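Local structure of sucrose 6(F)-phosphate phosphorylase (6S9V) at residues A[153-158]-A[164-169]; A[110-115]-A[123-128]; A[128-133]-A[181-186]; A[169-174]-A[213-218]. The protein is a phosphorylase of the alpha-amylase family, built round a closed barrel of eight parallel beta strands of the TIM type. One frame throughout, in Å; residues are numbered along the deposited sequence.

Contact 1: A[153-158]-A[164-169]; sequences YSTFKI and EEKVWT
The Phe156 ring has the backbone O of Glu165 at its edge, near the ring plane. Its CE2 also meets CG2 of Val167 at 3.6 Å, on a slanted approach, and the two side chains cross at about a right angle. Phe109 adds an edge-to-face contact to the same ring. The Tyr153 ring is approached obliquely by two neighbours. Its CE1 lies 3.7 Å from CE of Lys166, and its CD2 lies 4.3 Å from CZ3 of Trp168. CG of Tyr153 sits between its own N and C (chi1 52°), and the ring runs alongside the Lys166 chain, pointing the same way.

Strands 153-157 and 164-168 form a beta hairpin. Ser154 with Val167 and Phe156 with Glu165 are antiparallel hydrogen-bonded pairs. Ser154 N reaches Val167 O at 3.0 Å, and Phe156 N reaches Glu165 O at 2.8 Å. Each pair also has its return bond. Between them, Thr155 and Lys166 are a non-hydrogen-bonded pair, with Thr155 OG1 3.4 Å from CG of Lys166. At the open end of the hairpin, Ser154 OG and Thr169 OG1 are hydrogen-bonded at 2.8 Å. Ser154 OG is also bonded to Ser177 N.

Ser154, Phe156, Glu165 and Val167 share one face, which packs on helix 107-115 and on Ile180. Glu165 is the charged member of that face, and its OE2 forms a salt bridge with Arg117. The other face carries Thr155, Lys157, Glu164 and Lys166, all at least partly exposed. The hairpin is therefore amphipathic, with the polar ends of Ser154 and Glu165 on its packed side satisfied by partners.

Contact 2: A[110-115]-A[123-128]; sequences QDFLKK and DMFITL
Phe112 sits near the end of helix 107-115 and faces Phe125 and Thr127, which follow a short 3-10 segment that ends at Met124. The backbones stay well apart: CA of Phe112 and CA of Phe125 are 9.0 Å from each other. Both segments belong to the long excursion between barrel strand 92-97 and helix 187-202, the place of domain B in the alpha-amylase fold. The loop bends in an inverse gamma turn centred on Ile126. Phe125 and Thr127, before and after that centre, both turn their side chains to the helix.

The contact is apolar, with no hydrogen bond across it. Phe112 has CG anti to its N (chi1 170°), which carries its ring from the helix toward Phe125 and Thr127. The rings of Phe112 and Phe125 meet obliquely, with planes at 45° and centroids 5.8 Å apart. CB of Phe112 touches CE2 of Phe125 at 4.0 Å. Phe109 meets the Phe125 ring edge-to-face, and CB of Met124 lies over the centre of one of its faces.

Thr127 divides its two branches. Its OG1 is hydrogen-bonded to OD1 of Asp129, while its CG2 rests 3.8 Å from CZ of Phe112.

Contact 3: A[128-133]-A[181-186]; sequences LDKLWK and DLDVNS
Lys130 and Asp183 form a salt bridge across this contact, with Lys130 NZ 2.8 Å from Asp183 OD2. The side chains come from opposite directions. The lysine chain is extended beyond CG and brings its amino group to the CB side of OD2, which accepts with its anti lone pair, away from OD1. A second salt bridge joins Lys130 NZ to OD1 of Asp123.

Hydrogen bonds shape both segments. Lys130 NZ also bonds to the backbone O of Phe125. The other oxygen of Asp183, OD1, accepts from Asn185 N at 3.0 Å and closes an Asx turn. That donor comes from above the carboxylate plane, 44° out of it. A type I beta turn runs from Asp183 to Ser186, with Ser186 N bonded to Asp183 O at 3.0 Å. Ser186 is the N-cap of helix 187-202, although its OG bond to Leu188 N is weak. Its OG is also bonded to Asp123 OD2. On the lysine side, Leu128 O accepts from Leu131 N, the bond of the 3-10 turn, and also from Trp132 N, four residues on.

The pair joins the loop after helix 107-115 to the turn that leads into helix 187-202, in the part of the chain where alpha-amylases carry domain B. Two carboxylates and a carbonyl around NZ would probably keep Lys130 protonated. Asp183, with one oxygen on the lysine and the other in its own turn, is probably held as an anion.

Contact 4: A[169-174]-A[213-218]; sequences TTFGKT and VGYVIK. With SO4 (sulfate ion), chain I; SO4 (sulfate ion), chain D.
Thr170 and Lys218 meet through one atom, OD2 of Asp181: Thr170 OG1 is hydrogen-bonded to it and Lys218 NZ forms a salt bridge with it. One carboxylate oxygen thus ties the two segments together. Lys218 NZ also donates to Tyr215 O, 2.7 Å away. CE of Lys218 passes 4.0 Å from Thr170 OG1. The Lys218 chain bends at chi2 (68°), which turns its amino group back to the Tyr215 carbonyl.

The apolar core is a T-shaped (edge-to-face) pair. The edge of Phe171 points at the face of Tyr215, with planes at 75° and CZ of Phe171 3.7 Å from CE2 of Tyr215. CG2 of Thr170 touches Tyr215 CD1 at 3.8 Å and also lies over one face of Phe171, toward its rim.

Tyr215 OH donates to O1 of the sulfate ion of chain D at 2.8 Å. Lys173 NZ holds O1 of the sulfate ion of chain I at 2.7 Å. The Phe171 side chain is about 3 Å from a bound BTB molecule. All three are probably from the crystallisation liquor, though BTB may mark a pocket.

Phe171 rests on Gln179 of strand 179-181. Segment 213-218 follows barrel strand 207-210, and its Val213 and Val216 pack on helix 230-244.

After barrel strand 92-97 the chain leaves the barrel. Contact 2 closes first, bringing the loop beyond helix 107-115 back to that helix. Contact 1 follows as the hairpin of strands 153-157 and 164-168. It lies within the larger loop that contact 3 closes between 128-133 and 181-186. Contacts 2 and 3 share Leu128, and contacts 1 and 4 share Thr169. Contact 4 opens before contact 3 has closed, so these two cross. It ties the excursion to the loop after barrel strand 207-210. Asp181, at the end of strand 179-181, joins contact 3 to contact 4.

Contact 1: A[153-158]-A[164-169]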
# COMPACT_ATOMS: atom_id res chain seq x y z
N TYR A 153 -6.09 4.88 23.09
CA TYR A 153 -7.51 4.96 23.37
C TYR A 153 -7.92 6.42 23.44
O TYR A 153 -7.09 7.33 23.53
CB TYR A 153 -7.89 4.22 24.67
CG TYR A 153 -7.07 4.62 25.87
CD1 TYR A 153 -7.37 5.76 26.59
CD2 TYR A 153 -6.00 3.85 26.28
CE1 TYR A 153 -6.62 6.13 27.69
CE2 TYR A 153 -5.24 4.20 27.38
CZ TYR A 153 -5.56 5.34 28.08
OH TYR A 153 -4.81 5.70 29.17
N SER A 154 -9.24 6.64 23.40
CA SER A 154 -9.83 7.96 23.42
C SER A 154 -11.04 7.93 24.35
O SER A 154 -11.70 6.90 24.50
CB SER A 154 -10.26 8.42 22.02
OG SER A 154 -9.14 8.59 21.16
N THR A 155 -11.35 9.10 24.92
CA THR A 155 -12.44 9.25 25.88
C THR A 155 -13.60 9.99 25.23
O THR A 155 -13.41 11.02 24.57
CB THR A 155 -11.96 10.01 27.12
OG1 THR A 155 -10.85 9.31 27.69
CG2 THR A 155 -13.07 10.12 28.16
N PHE A 156 -14.81 9.46 25.42
CA PHE A 156 -16.02 10.05 24.87
C PHE A 156 -17.07 10.16 25.97
O PHE A 156 -17.04 9.42 26.95
CB PHE A 156 -16.56 9.24 23.70
CG PHE A 156 -15.62 9.13 22.55
CD1 PHE A 156 -15.62 10.07 21.54
CD2 PHE A 156 -14.71 8.08 22.48
CE1 PHE A 156 -14.75 9.96 20.47
CE2 PHE A 156 -13.84 7.98 21.43
CZ PHE A 156 -13.86 8.92 20.42
N LYS A 157 -18.00 11.07 25.77
CA LYS A 157 -19.10 11.30 26.70
C LYS A 157 -20.33 10.57 26.19
O LYS A 157 -20.74 10.78 25.04
CB LYS A 157 -19.38 12.80 26.84
CG LYS A 157 -20.50 13.16 27.80
CD LYS A 157 -20.87 14.64 27.67
CE LYS A 157 -21.92 15.06 28.69
NZ LYS A 157 -22.21 16.52 28.61
N ILE A 158 -20.90 9.71 27.02
CA ILE A 158 -22.14 9.03 26.66
C ILE A 158 -23.29 10.00 26.95
O ILE A 158 -23.43 10.48 28.08
CB ILE A 158 -22.31 7.71 27.42
CG1 ILE A 158 -21.10 6.81 27.20
CG2 ILE A 158 -23.58 7.00 26.98
CD1 ILE A 158 -20.77 6.54 25.73
N GLU A 164 -18.25 9.20 31.28
CA GLU A 164 -17.11 9.15 30.38
C GLU A 164 -16.79 7.70 30.08
O GLU A 164 -16.80 6.85 30.98
CB GLU A 164 -15.88 9.84 30.99
CG GLU A 164 -16.06 11.31 31.32
CD GLU A 164 -16.23 12.19 30.09
OE1 GLU A 164 -16.17 11.65 28.96
OE2 GLU A 164 -16.41 13.41 30.26
N GLU A 165 -16.51 7.41 28.81
CA GLU A 165 -16.19 6.06 28.38
C GLU A 165 -14.97 6.10 27.48
O GLU A 165 -14.89 6.92 26.55
CB GLU A 165 -17.35 5.40 27.63
CG GLU A 165 -17.10 3.92 27.33
CD GLU A 165 -18.01 3.00 28.10
OE1 GLU A 165 -19.24 3.21 28.07
OE2 GLU A 165 -17.50 2.06 28.75
N LYS A 166 -14.03 5.19 27.73
CA LYS A 166 -12.85 5.03 26.90
C LYS A 166 -13.04 3.87 25.95
O LYS A 166 -13.58 2.82 26.34
CB LYS A 166 -11.61 4.80 27.76
CG LYS A 166 -11.21 6.00 28.59
CD LYS A 166 -9.95 5.71 29.40
CE LYS A 166 -9.37 6.99 29.98
NZ LYS A 166 -10.08 7.41 31.20
N VAL A 167 -12.65 4.06 24.69
CA VAL A 167 -12.65 3.00 23.69
C VAL A 167 -11.29 3.02 23.00
O VAL A 167 -10.63 4.06 22.90
CB VAL A 167 -13.79 3.13 22.66
CG1 VAL A 167 -15.14 3.08 23.35
CG2 VAL A 167 -13.63 4.40 21.85
N TRP A 168 -10.89 1.86 22.50
CA TRP A 168 -9.59 1.72 21.86
C TRP A 168 -9.56 2.49 20.54
O TRP A 168 -10.48 2.39 19.72
CB TRP A 168 -9.28 0.24 21.64
CG TRP A 168 -7.83 -0.09 21.69
CD1 TRP A 168 -6.98 -0.29 20.64
CD2 TRP A 168 -7.04 -0.21 22.88
NE1 TRP A 168 -5.71 -0.56 21.10
CE2 TRP A 168 -5.72 -0.51 22.47
CE3 TRP A 168 -7.32 -0.10 24.24
CZ2 TRP A 168 -4.69 -0.71 23.38
CZ3 TRP A 168 -6.29 -0.29 25.15
CH2 TRP A 168 -4.99 -0.59 24.71
N THR A 169 -8.49 3.26 20.35
CA THR A 169 -8.26 4.01 19.11
C THR A 169 -6.76 3.93 18.84
O THR A 169 -5.98 4.69 19.42
CB THR A 169 -8.75 5.46 19.21
OG1 THR A 169 -8.05 6.15 20.26
CG2 THR A 169 -10.24 5.49 19.51

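Contact 2: A[110-115]-A[123-128]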
# COMPACT_ATOMS: atom_id res chain seq x y z
N GLN A 110 -22.00 6.63 16.57
CA GLN A 110 -22.82 7.72 17.08
C GLN A 110 -23.99 7.17 17.90
O GLN A 110 -24.40 7.79 18.90
CB GLN A 110 -23.30 8.62 15.95
CG GLN A 110 -22.15 9.46 15.39
CD GLN A 110 -22.59 10.57 14.45
OE1 GLN A 110 -22.20 11.73 14.63
NE2 GLN A 110 -23.40 10.23 13.46
N ASP A 111 -24.55 6.03 17.50
CA ASP A 111 -25.60 5.41 18.30
C ASP A 111 -25.05 5.00 19.66
O ASP A 111 -25.69 5.22 20.69
CB ASP A 111 -26.17 4.20 17.56
CG ASP A 111 -27.45 3.68 18.18
OD1 ASP A 111 -28.52 4.27 17.92
OD2 ASP A 111 -27.39 2.67 18.91
N PHE A 112 -23.84 4.45 19.67
CA PHE A 112 -23.20 4.06 20.92
C PHE A 112 -22.95 5.26 21.82
O PHE A 112 -23.19 5.20 23.03
CB PHE A 112 -21.87 3.35 20.63
CG PHE A 112 -21.03 3.14 21.85
CD1 PHE A 112 -21.41 2.22 22.81
CD2 PHE A 112 -19.87 3.87 22.04
CE1 PHE A 112 -20.65 2.03 23.94
CE2 PHE A 112 -19.10 3.68 23.17
CZ PHE A 112 -19.49 2.76 24.12
N LEU A 113 -22.48 6.38 21.25
CA LEU A 113 -22.25 7.55 22.08
C LEU A 113 -23.55 8.10 22.64
O LEU A 113 -23.55 8.73 23.70
CB LEU A 113 -21.52 8.63 21.29
CG LEU A 113 -20.05 8.39 20.99
CD1 LEU A 113 -19.46 9.65 20.37
CD2 LEU A 113 -19.26 7.99 22.24
N LYS A 114 -24.66 7.89 21.93
CA LYS A 114 -25.96 8.34 22.42
C LYS A 114 -26.45 7.45 23.55
O LYS A 114 -26.87 7.94 24.61
CB LYS A 114 -26.96 8.37 21.27
CG LYS A 114 -28.38 8.77 21.66
CD LYS A 114 -29.32 8.56 20.46
CE LYS A 114 -30.78 8.74 20.82
NZ LYS A 114 -31.22 10.15 20.67
N LYS A 115 -26.41 6.13 23.36
CA LYS A 115 -27.07 5.19 24.26
C LYS A 115 -26.12 4.38 25.13
O LYS A 115 -26.59 3.66 26.01
CB LYS A 115 -27.97 4.23 23.47
CG LYS A 115 -29.08 4.91 22.69
CD LYS A 115 -29.87 3.91 21.87
CE LYS A 115 -30.93 4.60 21.01
NZ LYS A 115 -31.61 3.65 20.09
N ASP A 123 -21.10 -3.59 21.19
CA ASP A 123 -20.13 -4.68 21.11
C ASP A 123 -19.22 -4.59 19.89
O ASP A 123 -18.25 -5.36 19.81
CB ASP A 123 -20.87 -6.02 21.10
CG ASP A 123 -19.95 -7.22 21.28
OD1 ASP A 123 -19.13 -7.21 22.23
OD2 ASP A 123 -20.04 -8.17 20.48
N MET A 124 -19.49 -3.68 18.95
CA MET A 124 -18.61 -3.53 17.80
C MET A 124 -17.29 -2.86 18.17
O MET A 124 -16.33 -2.94 17.39
CB MET A 124 -19.29 -2.71 16.70
CG MET A 124 -20.47 -3.40 16.05
SD MET A 124 -21.27 -2.36 14.82
CE MET A 124 -20.02 -2.34 13.55
N PHE A 125 -17.22 -2.21 19.33
CA PHE A 125 -16.08 -1.39 19.70
C PHE A 125 -15.36 -1.97 20.91
O PHE A 125 -15.93 -2.74 21.69
CB PHE A 125 -16.54 0.05 19.97
CG PHE A 125 -17.44 0.58 18.89
CD1 PHE A 125 -16.93 0.85 17.63
CD2 PHE A 125 -18.79 0.76 19.11
CE1 PHE A 125 -17.75 1.32 16.61
CE2 PHE A 125 -19.62 1.21 18.10
CZ PHE A 125 -19.10 1.49 16.85
N ILE A 126 -14.09 -1.61 21.04
CA ILE A 126 -13.24 -2.17 22.10
C ILE A 126 -13.33 -1.19 23.27
O ILE A 126 -12.46 -0.36 23.52
CB ILE A 126 -11.80 -2.39 21.63
CG1 ILE A 126 -11.77 -3.29 20.38
CG2 ILE A 126 -10.97 -3.02 22.74
CD1 ILE A 126 -10.38 -3.47 19.78
N THR A 127 -14.44 -1.27 23.99
CA THR A 127 -14.51 -0.63 25.30
C THR A 127 -13.46 -1.27 26.20
O THR A 127 -13.20 -2.48 26.12
CB THR A 127 -15.91 -0.77 25.89
OG1 THR A 127 -16.38 -2.11 25.71
CG2 THR A 127 -16.88 0.20 25.20
N LEU A 128 -12.82 -0.46 27.04
CA LEU A 128 -11.64 -0.95 27.74
C LEU A 128 -11.96 -2.07 28.73
O LEU A 128 -11.04 -2.77 29.17
CB LEU A 128 -10.94 0.20 28.48
CG LEU A 128 -10.35 1.33 27.62
CD1 LEU A 128 -9.27 2.05 28.41
CD2 LEU A 128 -9.82 0.87 26.30

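Contact 3: A[128-133]-A[181-186]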
# COMPACT_ATOMS: atom_id res chain seq x y z
N LEU A 128 -12.82 -0.46 27.04
CA LEU A 128 -11.64 -0.95 27.74
C LEU A 128 -11.96 -2.07 28.73
O LEU A 128 -11.04 -2.77 29.17
CB LEU A 128 -10.94 0.20 28.48
CG LEU A 128 -10.35 1.33 27.62
CD1 LEU A 128 -9.27 2.05 28.41
CD2 LEU A 128 -9.82 0.87 26.30
N ASP A 129 -13.22 -2.25 29.11
CA ASP A 129 -13.57 -3.37 29.98
C ASP A 129 -13.33 -4.72 29.30
O ASP A 129 -13.30 -5.74 29.99
CB ASP A 129 -15.03 -3.27 30.43
CG ASP A 129 -16.01 -3.24 29.27
OD1 ASP A 129 -15.57 -3.16 28.11
OD2 ASP A 129 -17.23 -3.31 29.54
N LYS A 130 -13.18 -4.74 27.98
CA LYS A 130 -12.82 -5.97 27.28
C LYS A 130 -11.35 -6.33 27.44
O LYS A 130 -10.97 -7.47 27.15
CB LYS A 130 -13.16 -5.86 25.79
CG LYS A 130 -14.66 -5.77 25.50
CD LYS A 130 -14.93 -5.60 24.01
CE LYS A 130 -16.41 -5.76 23.67
NZ LYS A 130 -16.69 -5.56 22.20
N LEU A 131 -10.52 -5.40 27.92
CA LEU A 131 -9.09 -5.64 28.12
C LEU A 131 -8.69 -5.68 29.58
O LEU A 131 -7.74 -6.37 29.93
CB LEU A 131 -8.27 -4.57 27.40
CG LEU A 131 -8.42 -4.60 25.87
CD1 LEU A 131 -7.84 -3.33 25.25
CD2 LEU A 131 -7.76 -5.85 25.29
N TRP A 132 -9.39 -4.93 30.44
CA TRP A 132 -9.09 -4.86 31.86
C TRP A 132 -10.41 -5.04 32.60
O TRP A 132 -11.44 -4.51 32.18
CB TRP A 132 -8.43 -3.53 32.22
CG TRP A 132 -7.04 -3.40 31.66
CD1 TRP A 132 -5.93 -4.09 32.05
CD2 TRP A 132 -6.63 -2.54 30.59
NE1 TRP A 132 -4.85 -3.70 31.29
CE2 TRP A 132 -5.25 -2.75 30.39
CE3 TRP A 132 -7.29 -1.61 29.78
CZ2 TRP A 132 -4.52 -2.07 29.42
CZ3 TRP A 132 -6.57 -0.94 28.82
CH2 TRP A 132 -5.20 -1.17 28.64
N LYS A 133 -10.36 -5.76 33.73
CA LYS A 133 -11.58 -6.08 34.46
C LYS A 133 -12.44 -4.85 34.73
O LYS A 133 -13.66 -4.88 34.55
CB LYS A 133 -11.25 -6.79 35.78
CG LYS A 133 -12.50 -7.08 36.61
CD LYS A 133 -12.19 -7.79 37.92
CE LYS A 133 -13.47 -8.25 38.60
NZ LYS A 133 -14.34 -7.13 39.06
N ASP A 181 -11.49 1.77 16.88
CA ASP A 181 -11.13 0.40 16.55
C ASP A 181 -12.36 -0.51 16.62
O ASP A 181 -13.20 -0.37 17.50
CB ASP A 181 -10.04 -0.13 17.49
CG ASP A 181 -8.66 0.36 17.12
OD1 ASP A 181 -8.52 1.54 16.74
OD2 ASP A 181 -7.69 -0.43 17.24
N LEU A 182 -12.45 -1.43 15.65
CA LEU A 182 -13.48 -2.45 15.62
C LEU A 182 -13.02 -3.68 16.40
O LEU A 182 -11.84 -4.04 16.38
CB LEU A 182 -13.80 -2.85 14.18
CG LEU A 182 -14.39 -1.76 13.29
CD1 LEU A 182 -14.37 -2.20 11.83
CD2 LEU A 182 -15.80 -1.43 13.73
N ASP A 183 -13.96 -4.33 17.08
CA ASP A 183 -13.69 -5.59 17.77
C ASP A 183 -13.97 -6.72 16.78
O ASP A 183 -15.13 -7.07 16.55
CB ASP A 183 -14.55 -5.71 19.02
CG ASP A 183 -14.27 -6.99 19.79
OD1 ASP A 183 -13.46 -7.81 19.33
OD2 ASP A 183 -14.87 -7.17 20.87
N VAL A 184 -12.91 -7.28 16.19
CA VAL A 184 -13.10 -8.31 15.18
C VAL A 184 -13.56 -9.64 15.78
O VAL A 184 -13.90 -10.56 15.03
CB VAL A 184 -11.82 -8.53 14.34
CG1 VAL A 184 -11.44 -7.24 13.64
CG2 VAL A 184 -10.68 -9.06 15.19
N ASN A 185 -13.55 -9.78 17.10
CA ASN A 185 -14.17 -10.92 17.76
C ASN A 185 -15.68 -10.81 17.85
O ASN A 185 -16.35 -11.80 18.17
CB ASN A 185 -13.60 -11.11 19.17
CG ASN A 185 -12.13 -11.44 19.16
OD1 ASN A 185 -11.64 -12.12 18.25
ND2 ASN A 185 -11.41 -10.96 20.16
N SER A 186 -16.24 -9.63 17.58
CA SER A 186 -17.67 -9.42 17.69
C SER A 186 -18.38 -9.95 16.45
O SER A 186 -18.00 -9.64 15.32
CB SER A 186 -17.98 -7.93 17.86
OG SER A 186 -19.36 -7.67 17.65

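Contact 4: A[169-174]-A[213-218]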
# COMPACT_ATOMS: atom_id res chain seq x y z
N THR A 169 -8.49 3.26 20.35
CA THR A 169 -8.26 4.01 19.11
C THR A 169 -6.76 3.93 18.84
O THR A 169 -5.98 4.69 19.42
CB THR A 169 -8.75 5.46 19.21
OG1 THR A 169 -8.05 6.15 20.26
CG2 THR A 169 -10.24 5.49 19.51
N THR A 170 -6.37 2.98 17.98
CA THR A 170 -4.96 2.79 17.67
C THR A 170 -4.37 4.01 16.97
O THR A 170 -3.23 4.39 17.23
CB THR A 170 -4.78 1.55 16.78
OG1 THR A 170 -5.14 0.37 17.52
CG2 THR A 170 -3.35 1.42 16.29
N PHE A 171 -5.13 4.61 16.05
CA PHE A 171 -4.68 5.72 15.24
C PHE A 171 -5.53 6.96 15.52
O PHE A 171 -6.65 6.88 16.02
CB PHE A 171 -4.78 5.39 13.74
CG PHE A 171 -4.02 4.17 13.34
CD1 PHE A 171 -2.66 4.23 13.15
CD2 PHE A 171 -4.67 2.95 13.16
CE1 PHE A 171 -1.95 3.12 12.77
CE2 PHE A 171 -3.97 1.83 12.79
CZ PHE A 171 -2.60 1.91 12.60
N GLY A 172 -4.99 8.11 15.15
CA GLY A 172 -5.74 9.34 15.22
C GLY A 172 -4.87 10.51 15.60
O GLY A 172 -4.26 10.52 16.67
N LYS A 173 -4.80 11.50 14.72
CA LYS A 173 -4.01 12.70 14.97
C LYS A 173 -4.74 13.68 15.87
O LYS A 173 -4.09 14.56 16.46
CB LYS A 173 -3.66 13.36 13.64
CG LYS A 173 -2.79 12.50 12.74
CD LYS A 173 -2.44 13.23 11.45
CE LYS A 173 -1.26 12.58 10.73
NZ LYS A 173 -1.49 11.15 10.41
N THR A 174 -6.06 13.57 15.99
CA THR A 174 -6.82 14.37 16.94
C THR A 174 -7.10 13.54 18.19
O THR A 174 -7.03 12.31 18.17
CB THR A 174 -8.15 14.84 16.34
OG1 THR A 174 -9.02 13.72 16.09
CG2 THR A 174 -7.92 15.58 15.04
N VAL A 213 -4.08 -4.40 8.97
CA VAL A 213 -4.59 -5.68 9.47
C VAL A 213 -3.76 -6.16 10.65
O VAL A 213 -4.27 -6.85 11.55
CB VAL A 213 -4.63 -6.72 8.34
CG1 VAL A 213 -3.23 -7.09 7.87
CG2 VAL A 213 -5.41 -7.96 8.78
N GLY A 214 -2.48 -5.78 10.72
CA GLY A 214 -1.65 -6.24 11.81
C GLY A 214 -2.12 -5.79 13.18
O GLY A 214 -1.68 -6.36 14.19
N TYR A 215 -3.01 -4.80 13.25
CA TYR A 215 -3.43 -4.23 14.52
C TYR A 215 -4.72 -4.81 15.07
O TYR A 215 -5.13 -4.42 16.17
CB TYR A 215 -3.59 -2.71 14.36
CG TYR A 215 -2.28 -2.03 14.09
CD1 TYR A 215 -1.46 -1.63 15.12
CD2 TYR A 215 -1.85 -1.81 12.78
CE1 TYR A 215 -0.26 -1.02 14.89
CE2 TYR A 215 -0.64 -1.19 12.53
CZ TYR A 215 0.15 -0.79 13.59
OH TYR A 215 1.36 -0.18 13.37
N VAL A 216 -5.37 -5.74 14.36
CA VAL A 216 -6.74 -6.08 14.74
C VAL A 216 -6.82 -6.88 16.04
O VAL A 216 -7.87 -6.85 16.70
CB VAL A 216 -7.47 -6.86 13.62
CG1 VAL A 216 -7.61 -5.99 12.38
CG2 VAL A 216 -6.80 -8.21 13.31
N ILE A 217 -5.77 -7.59 16.45
CA ILE A 217 -5.80 -8.37 17.68
C ILE A 217 -5.14 -7.58 18.80
O ILE A 217 -3.95 -7.24 18.73
CB ILE A 217 -5.11 -9.74 17.51
CG1 ILE A 217 -5.77 -10.56 16.40
CG2 ILE A 217 -5.14 -10.51 18.84
CD1 ILE A 217 -7.27 -10.80 16.57
N LYS A 218 -5.92 -7.29 19.84
CA LYS A 218 -5.41 -6.68 21.06
C LYS A 218 -5.33 -7.76 22.12
O LYS A 218 -6.29 -8.51 22.32
CB LYS A 218 -6.30 -5.54 21.53
CG LYS A 218 -6.17 -4.24 20.73
CD LYS A 218 -6.70 -4.41 19.31
CE LYS A 218 -6.86 -3.07 18.64
NZ LYS A 218 -7.26 -3.20 17.22
S SO4 I . -1.72 9.82 7.18
O1 SO4 I . -2.06 9.37 8.53
O2 SO4 I . -1.01 8.75 6.48
O3 SO4 I . -0.86 11.00 7.27
O4 SO4 I . -2.93 10.17 6.45
S SO4 D . 1.79 1.66 10.17
O1 SO4 D . 2.01 0.31 10.69
O2 SO4 D . 1.90 2.66 11.23
O3 SO4 D . 2.79 1.93 9.14
O4 SO4 D . 0.45 1.76 9.60